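Local coordinates for transglutaminase-like enzymes, putative cysteine protease (Cytophaga hutchinsonii, PDB 3ISR), which probably hydrolyses peptide or amide bonds as a cysteine protease of the transglutaminase-like superfamily, at residues 26-31 with 259-264; 30-35 with 70-75. All coordinates share one frame; numbering follows the deposited sequence.

Interaction 1 of 2, residues 26-31 with 259-264; sequences SPTTFI and GNASST
Ser26 and Thr28 meet Asn260 through hydrogen bonds of both backbone and side chain. The straighter of the two full-strength bonds runs from Asn260 ND2 to Ser26 OG, 2.8 Å with 154° at the hydrogen, and the serine oxygen lies almost in the amide plane. Ser26 can receive it because chi1 of 57° folds OG back between its own N and carbonyl carbon, on the side where Asn260 lies. The second bond, from Asn260 N to Thr28 OG1, spans 3.0 Å and is more bent, at 145°. Thr28 OG1 in turn donates to Ser26 O at 2.6 Å, the donor standing well above the carbonyl plane; the hydroxyl is thus used both ways, which fixes its rotation. A weak backbone bond, Ser26 N to Asn260 O at 3.4 Å, runs alongside.

Two packing contacts accompany these bonds. Gly259 CA sits 3.7 Å from Thr28 OG1, and a beta carbon on it would collide with that oxygen and with Pro27 O; its backbone angles are also unfavourable for any side chain. Further along, the CB of Ala261 rests 3.6 Å from Phe30 CZ, meeting the ring obliquely, while the same ring meets Tyr22 and stands edge-to-face with Phe80.

The two segments belong to different sheets: 28-32 pairs with 69-74 and 255-258, whereas 261-272 pairs with 12-24. The contact joins two connections between these sheets, 25-27 leading from strand 12-24 to 28-32 and 259-260 from 255-258 to 261-272. It is held by one bond between side chains, one from backbone N to a threonine hydroxyl, and a weak backbone bond, consistent with the edge of a beta sandwich.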
loop_
_atom_site.group_PDB
_atom_site.type_symbol
_atom_site.label_atom_id
_atom_site.label_comp_id
_atom_site.label_asym_id
_atom_site.label_seq_id
_atom_site.Cartn_x
_atom_site.Cartn_y
_atom_site.Cartn_z
ATOM N N SER B 26 -25.592 5.430 -17.159
ATOM C CA SER B 26 -25.154 6.514 -18.033
ATOM C C SER B 26 -24.704 5.878 -19.355
ATOM O O SER B 26 -24.647 4.653 -19.437
ATOM C CB SER B 26 -24.023 7.304 -17.362
ATOM O OG SER B 26 -22.949 6.451 -17.026
ATOM N N PRO B 27 -24.410 6.689 -20.397
ATOM C CA PRO B 27 -23.963 6.091 -21.669
ATOM C C PRO B 27 -22.674 5.286 -21.477
ATOM O O PRO B 27 -21.677 5.815 -20.982
ATOM C CB PRO B 27 -23.708 7.313 -22.565
ATOM C CG PRO B 27 -24.494 8.429 -21.933
ATOM C CD PRO B 27 -24.425 8.162 -20.465
ATOM N N THR B 28 -22.712 4.010 -21.843
ATOM C CA THR B 28 -21.670 3.073 -21.427
ATOM C C THR B 28 -21.230 2.186 -22.580
ATOM O O THR B 28 -22.064 1.698 -23.343
ATOM C CB THR B 28 -22.181 2.192 -20.255
ATOM O OG1 THR B 28 -22.574 3.030 -19.158
ATOM C CG2 THR B 28 -21.116 1.226 -19.788
ATOM N N THR B 29 -19.921 1.993 -22.700
ATOM C CA THR B 29 -19.350 1.010 -23.617
ATOM C C THR B 29 -18.851 -0.199 -22.831
ATOM O O THR B 29 -18.229 -0.043 -21.772
ATOM C CB THR B 29 -18.208 1.628 -24.460
ATOM O OG1 THR B 29 -18.768 2.608 -25.331
ATOM C CG2 THR B 29 -17.493 0.567 -25.314
ATOM N N PHE B 30 -19.156 -1.393 -23.345
ATOM C CA PHE B 30 -18.745 -2.654 -22.729
ATOM C C PHE B 30 -17.774 -3.356 -23.645
ATOM O O PHE B 30 -17.947 -3.359 -24.868
ATOM C CB PHE B 30 -19.954 -3.577 -22.540
ATOM C CG PHE B 30 -20.961 -3.061 -21.572
ATOM C CD1 PHE B 30 -21.008 -3.559 -20.276
ATOM C CD2 PHE B 30 -21.870 -2.081 -21.952
ATOM C CE1 PHE B 30 -21.960 -3.085 -19.371
ATOM C CE2 PHE B 30 -22.810 -1.600 -21.057
ATOM C CZ PHE B 30 -22.848 -2.102 -19.758
ATOM N N ILE B 31 -16.750 -3.952 -23.056
ATOM C CA ILE B 31 -15.927 -4.897 -23.782
ATOM C C ILE B 31 -16.004 -6.168 -22.979
ATOM O O ILE B 31 -15.564 -6.207 -21.817
ATOM C CB ILE B 31 -14.454 -4.473 -23.882
ATOM C CG1 ILE B 31 -14.339 -3.081 -24.508
ATOM C CG2 ILE B 31 -13.663 -5.513 -24.720
ATOM C CD1 ILE B 31 -12.888 -2.558 -24.558
ATOM N N GLY B 259 -18.111 3.661 -18.406
ATOM C CA GLY B 259 -19.339 4.402 -18.113
ATOM C C GLY B 259 -19.841 3.981 -16.746
ATOM O O GLY B 259 -19.044 3.800 -15.822
ATOM N N ASN B 260 -21.155 3.815 -16.618
ATOM C CA ASN B 260 -21.781 3.437 -15.347
ATOM C C ASN B 260 -22.860 2.378 -15.518
ATOM O O ASN B 260 -23.951 2.673 -16.001
ATOM C CB ASN B 260 -22.405 4.661 -14.668
ATOM C CG ASN B 260 -21.370 5.644 -14.184
ATOM O OD1 ASN B 260 -20.676 5.387 -13.200
ATOM N ND2 ASN B 260 -21.259 6.787 -14.870
ATOM N N ALA B 261 -22.553 1.154 -15.116
ATOM C CA ALA B 261 -23.497 0.052 -15.237
ATOM C C ALA B 261 -23.123 -1.047 -14.264
ATOM O O ALA B 261 -21.954 -1.182 -13.889
ATOM C CB ALA B 261 -23.517 -0.483 -16.664
ATOM N N SER B 262 -24.116 -1.817 -13.835
ATOM C CA SER B 262 -23.870 -2.955 -12.967
ATOM C C SER B 262 -24.718 -4.148 -13.403
ATOM O O SER B 262 -25.811 -3.988 -13.979
ATOM C CB SER B 262 -24.130 -2.593 -11.500
ATOM O OG SER B 262 -25.471 -2.182 -11.320
ATOM N N SER B 263 -24.198 -5.344 -13.146
ATOM C CA SER B 263 -24.862 -6.570 -13.559
ATOM C C SER B 263 -25.957 -6.915 -12.571
ATOM O O SER B 263 -25.818 -6.690 -11.371
ATOM C CB SER B 263 -23.868 -7.724 -13.676
ATOM O OG SER B 263 -23.288 -7.993 -12.423
ATOM N N THR B 264 -27.056 -7.455 -13.083
ATOM C CA THR B 264 -28.204 -7.725 -12.235
ATOM C C THR B 264 -28.568 -9.199 -12.221
ATOM O O THR B 264 -29.301 -9.635 -11.336
ATOM C CB THR B 264 -29.437 -6.871 -12.631
ATOM O OG1 THR B 264 -29.740 -7.078 -14.015
ATOM C CG2 THR B 264 -29.183 -5.375 -12.382
#

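Interaction 2 of 2, residues 30-35 with 70-75; sequences FIFNVH and VRLKAT
Phe32 and Val70 share a chi1 near -67°, which sets the phenylalanine ring beside its own backbone N and directs Val70 CG1 the corresponding way, while CG2 turns to Phe32 CB, 3.7 Å off. Leu72 takes the opposite sign, its CG between N and the carbonyl carbon, and thereby presents CD1 to Phe30 CD2 at 3.7 Å and CD2 to the edge of the Phe32 ring. Ala74 CB touches the Phe30 ring at its edge. Val70 CG1 also reaches His35 CE1, at 3.4 Å, the two side chains crossing at about a right angle. An alanine at Val70 would lose both methyls and is likely to open a gap between Phe32 and the imidazole of His35.

Beneath these side chains the backbones form a regular antiparallel pairing, 159° between strand directions. Phe30 and Leu72 exchange two bonds, as do Phe32 and Val70; the one from Phe32 N to Val70 O is 2.8 Å long and nearly straight, at 176°. Ile31 and Arg71 make the non-hydrogen-bonded pair between, with side chains alongside each other on the opposite face.

That face meets the second subunit: Ile31 and Arg71 pack on its Val106, and Arg71 NH2 hydrogen-bonds its Leu109 O, while Arg71 NE makes a salt bridge with Glu58 OE1 of strand 58-60. The Phe30 and Phe32 face lies against strand 78-96, and strand 255-258 flanks 28-32.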
loop_
_atom_site.group_PDB
_atom_site.type_symbol
_atom_site.label_atom_id
_atom_site.label_comp_id
_atom_site.label_asym_id
_atom_site.label_seq_id
_atom_site.Cartn_x
_atom_site.Cartn_y
_atom_site.Cartn_z
ATOM N N PHE B 30 -19.156 -1.393 -23.345
ATOM C CA PHE B 30 -18.745 -2.654 -22.729
ATOM C C PHE B 30 -17.774 -3.356 -23.645
ATOM O O PHE B 30 -17.947 -3.359 -24.868
ATOM C CB PHE B 30 -19.954 -3.577 -22.540
ATOM C CG PHE B 30 -20.961 -3.061 -21.572
ATOM C CD1 PHE B 30 -21.008 -3.559 -20.276
ATOM C CD2 PHE B 30 -21.870 -2.081 -21.952
ATOM C CE1 PHE B 30 -21.960 -3.085 -19.371
ATOM C CE2 PHE B 30 -22.810 -1.600 -21.057
ATOM C CZ PHE B 30 -22.848 -2.102 -19.758
ATOM N N ILE B 31 -16.750 -3.952 -23.056
ATOM C CA ILE B 31 -15.927 -4.897 -23.782
ATOM C C ILE B 31 -16.004 -6.168 -22.979
ATOM O O ILE B 31 -15.564 -6.207 -21.817
ATOM C CB ILE B 31 -14.454 -4.473 -23.882
ATOM C CG1 ILE B 31 -14.339 -3.081 -24.508
ATOM C CG2 ILE B 31 -13.663 -5.513 -24.720
ATOM C CD1 ILE B 31 -12.888 -2.558 -24.558
ATOM N N PHE B 32 -16.568 -7.197 -23.602
ATOM C CA PHE B 32 -16.780 -8.459 -22.935
ATOM C C PHE B 32 -15.781 -9.513 -23.385
ATOM O O PHE B 32 -15.272 -9.464 -24.501
ATOM C CB PHE B 32 -18.190 -8.981 -23.234
ATOM C CG PHE B 32 -19.286 -8.172 -22.616
ATOM C CD1 PHE B 32 -19.441 -8.126 -21.240
ATOM C CD2 PHE B 32 -20.193 -7.488 -23.420
ATOM C CE1 PHE B 32 -20.472 -7.396 -20.665
ATOM C CE2 PHE B 32 -21.230 -6.759 -22.856
ATOM C CZ PHE B 32 -21.366 -6.711 -21.474
ATOM N N ASN B 33 -15.531 -10.487 -22.515
ATOM C CA ASN B 33 -14.722 -11.629 -22.897
ATOM C C ASN B 33 -15.381 -12.911 -22.438
ATOM O O ASN B 33 -15.079 -13.401 -21.334
ATOM C CB ASN B 33 -13.320 -11.514 -22.309
ATOM C CG ASN B 33 -12.383 -12.556 -22.854
ATOM O OD1 ASN B 33 -12.532 -13.035 -23.999
ATOM N ND2 ASN B 33 -11.408 -12.922 -22.045
ATOM N N VAL B 34 -16.297 -13.429 -23.272
ATOM C CA VAL B 34 -17.089 -14.616 -22.929
ATOM C C VAL B 34 -16.978 -15.780 -23.924
ATOM O O VAL B 34 -17.273 -16.922 -23.564
ATOM C CB VAL B 34 -18.611 -14.275 -22.663
ATOM C CG1 VAL B 34 -18.747 -13.204 -21.575
ATOM C CG2 VAL B 34 -19.313 -13.836 -23.942
ATOM N N HIS B 35 -16.574 -15.492 -25.165
ATOM C CA HIS B 35 -16.382 -16.508 -26.204
ATOM C C HIS B 35 -15.270 -17.505 -25.887
ATOM O O HIS B 35 -14.203 -17.121 -25.375
ATOM C CB HIS B 35 -16.005 -15.828 -27.509
ATOM C CG HIS B 35 -17.156 -15.177 -28.199
ATOM N ND1 HIS B 35 -17.705 -13.991 -27.758
ATOM C CD2 HIS B 35 -17.872 -15.550 -29.285
ATOM C CE1 HIS B 35 -18.715 -13.663 -28.549
ATOM N NE2 HIS B 35 -18.835 -14.593 -29.482
ATOM N N VAL B 70 -15.699 -8.845 -27.426
ATOM C CA VAL B 70 -16.836 -8.275 -28.150
ATOM C C VAL B 70 -17.226 -6.974 -27.486
ATOM O O VAL B 70 -17.235 -6.877 -26.257
ATOM C CB VAL B 70 -18.080 -9.227 -28.235
ATOM C CG1 VAL B 70 -17.781 -10.451 -29.109
ATOM C CG2 VAL B 70 -18.531 -9.650 -26.859
ATOM N N ARG B 71 -17.552 -5.973 -28.287
ATOM C CA ARG B 71 -17.902 -4.688 -27.713
ATOM C C ARG B 71 -19.184 -4.110 -28.277
ATOM O O ARG B 71 -19.520 -4.321 -29.449
ATOM C CB ARG B 71 -16.754 -3.685 -27.842
ATOM C CG ARG B 71 -16.250 -3.505 -29.241
ATOM C CD ARG B 71 -15.179 -2.402 -29.315
ATOM N NE ARG B 71 -14.512 -2.472 -30.606
ATOM C CZ ARG B 71 -13.409 -1.803 -30.926
ATOM N NH1 ARG B 71 -12.887 -1.947 -32.133
ATOM N NH2 ARG B 71 -12.836 -0.989 -30.040
ATOM N N LEU B 72 -19.880 -3.376 -27.416
ATOM C CA LEU B 72 -21.138 -2.729 -27.748
ATOM C C LEU B 72 -21.283 -1.503 -26.878
ATOM O O LEU B 72 -20.619 -1.394 -25.838
ATOM C CB LEU B 72 -22.321 -3.680 -27.496
ATOM C CG LEU B 72 -22.575 -4.252 -26.097
ATOM C CD1 LEU B 72 -23.212 -3.223 -25.168
ATOM C CD2 LEU B 72 -23.511 -5.464 -26.239
ATOM N N LYS B 73 -22.141 -0.579 -27.298
ATOM C CA LYS B 73 -22.467 0.568 -26.464
ATOM C C LYS B 73 -23.952 0.538 -26.098
ATOM O O LYS B 73 -24.777 0.052 -26.873
ATOM C CB LYS B 73 -22.049 1.892 -27.128
ATOM C CG LYS B 73 -22.678 2.180 -28.491
ATOM C CD LYS B 73 -22.106 3.459 -29.119
ATOM C CE LYS B 73 -23.160 4.120 -30.018
ATOM N NZ LYS B 73 -22.589 5.080 -31.016
ATOM N N ALA B 74 -24.264 1.037 -24.907
ATOM C CA ALA B 74 -25.619 1.012 -24.383
ATOM C C ALA B 74 -26.021 2.404 -23.895
ATOM O O ALA B 74 -25.218 3.111 -23.298
ATOM C CB ALA B 74 -25.724 0.002 -23.250
ATOM N N THR B 75 -27.261 2.793 -24.154
ATOM C CA THR B 75 -27.732 4.127 -23.765
ATOM C C THR B 75 -28.168 4.195 -22.287
ATOM O O THR B 75 -28.511 3.175 -21.675
ATOM C CB THR B 75 -28.808 4.679 -24.751
ATOM O OG1 THR B 75 -29.775 5.458 -24.036
ATOM C CG2 THR B 75 -29.523 3.557 -25.456
#

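In the fold
Interactions 1 and 2 start from one strand, 28-32, and their centres are about 9 Å apart. Phe30 and Ile31 belong to both segments, but only Phe30 makes contacts in each, its ring touching 259-264 as well as 70-75. A probable hydrogen bond from Ala74 N to Thr28 O, 2.8 Å, carries the pairing of interaction 2 into the segment of interaction 1. Interaction 2 supplies pairing within the sheet; interaction 1 closes its end toward the other sheet. The centre of interaction 1 lies about 24 Å, and that of interaction 2 about 19 Å, from the centre of the chain, on the same side. Both border the second subunit, whose Val106 and Val107 pack against this strand pair.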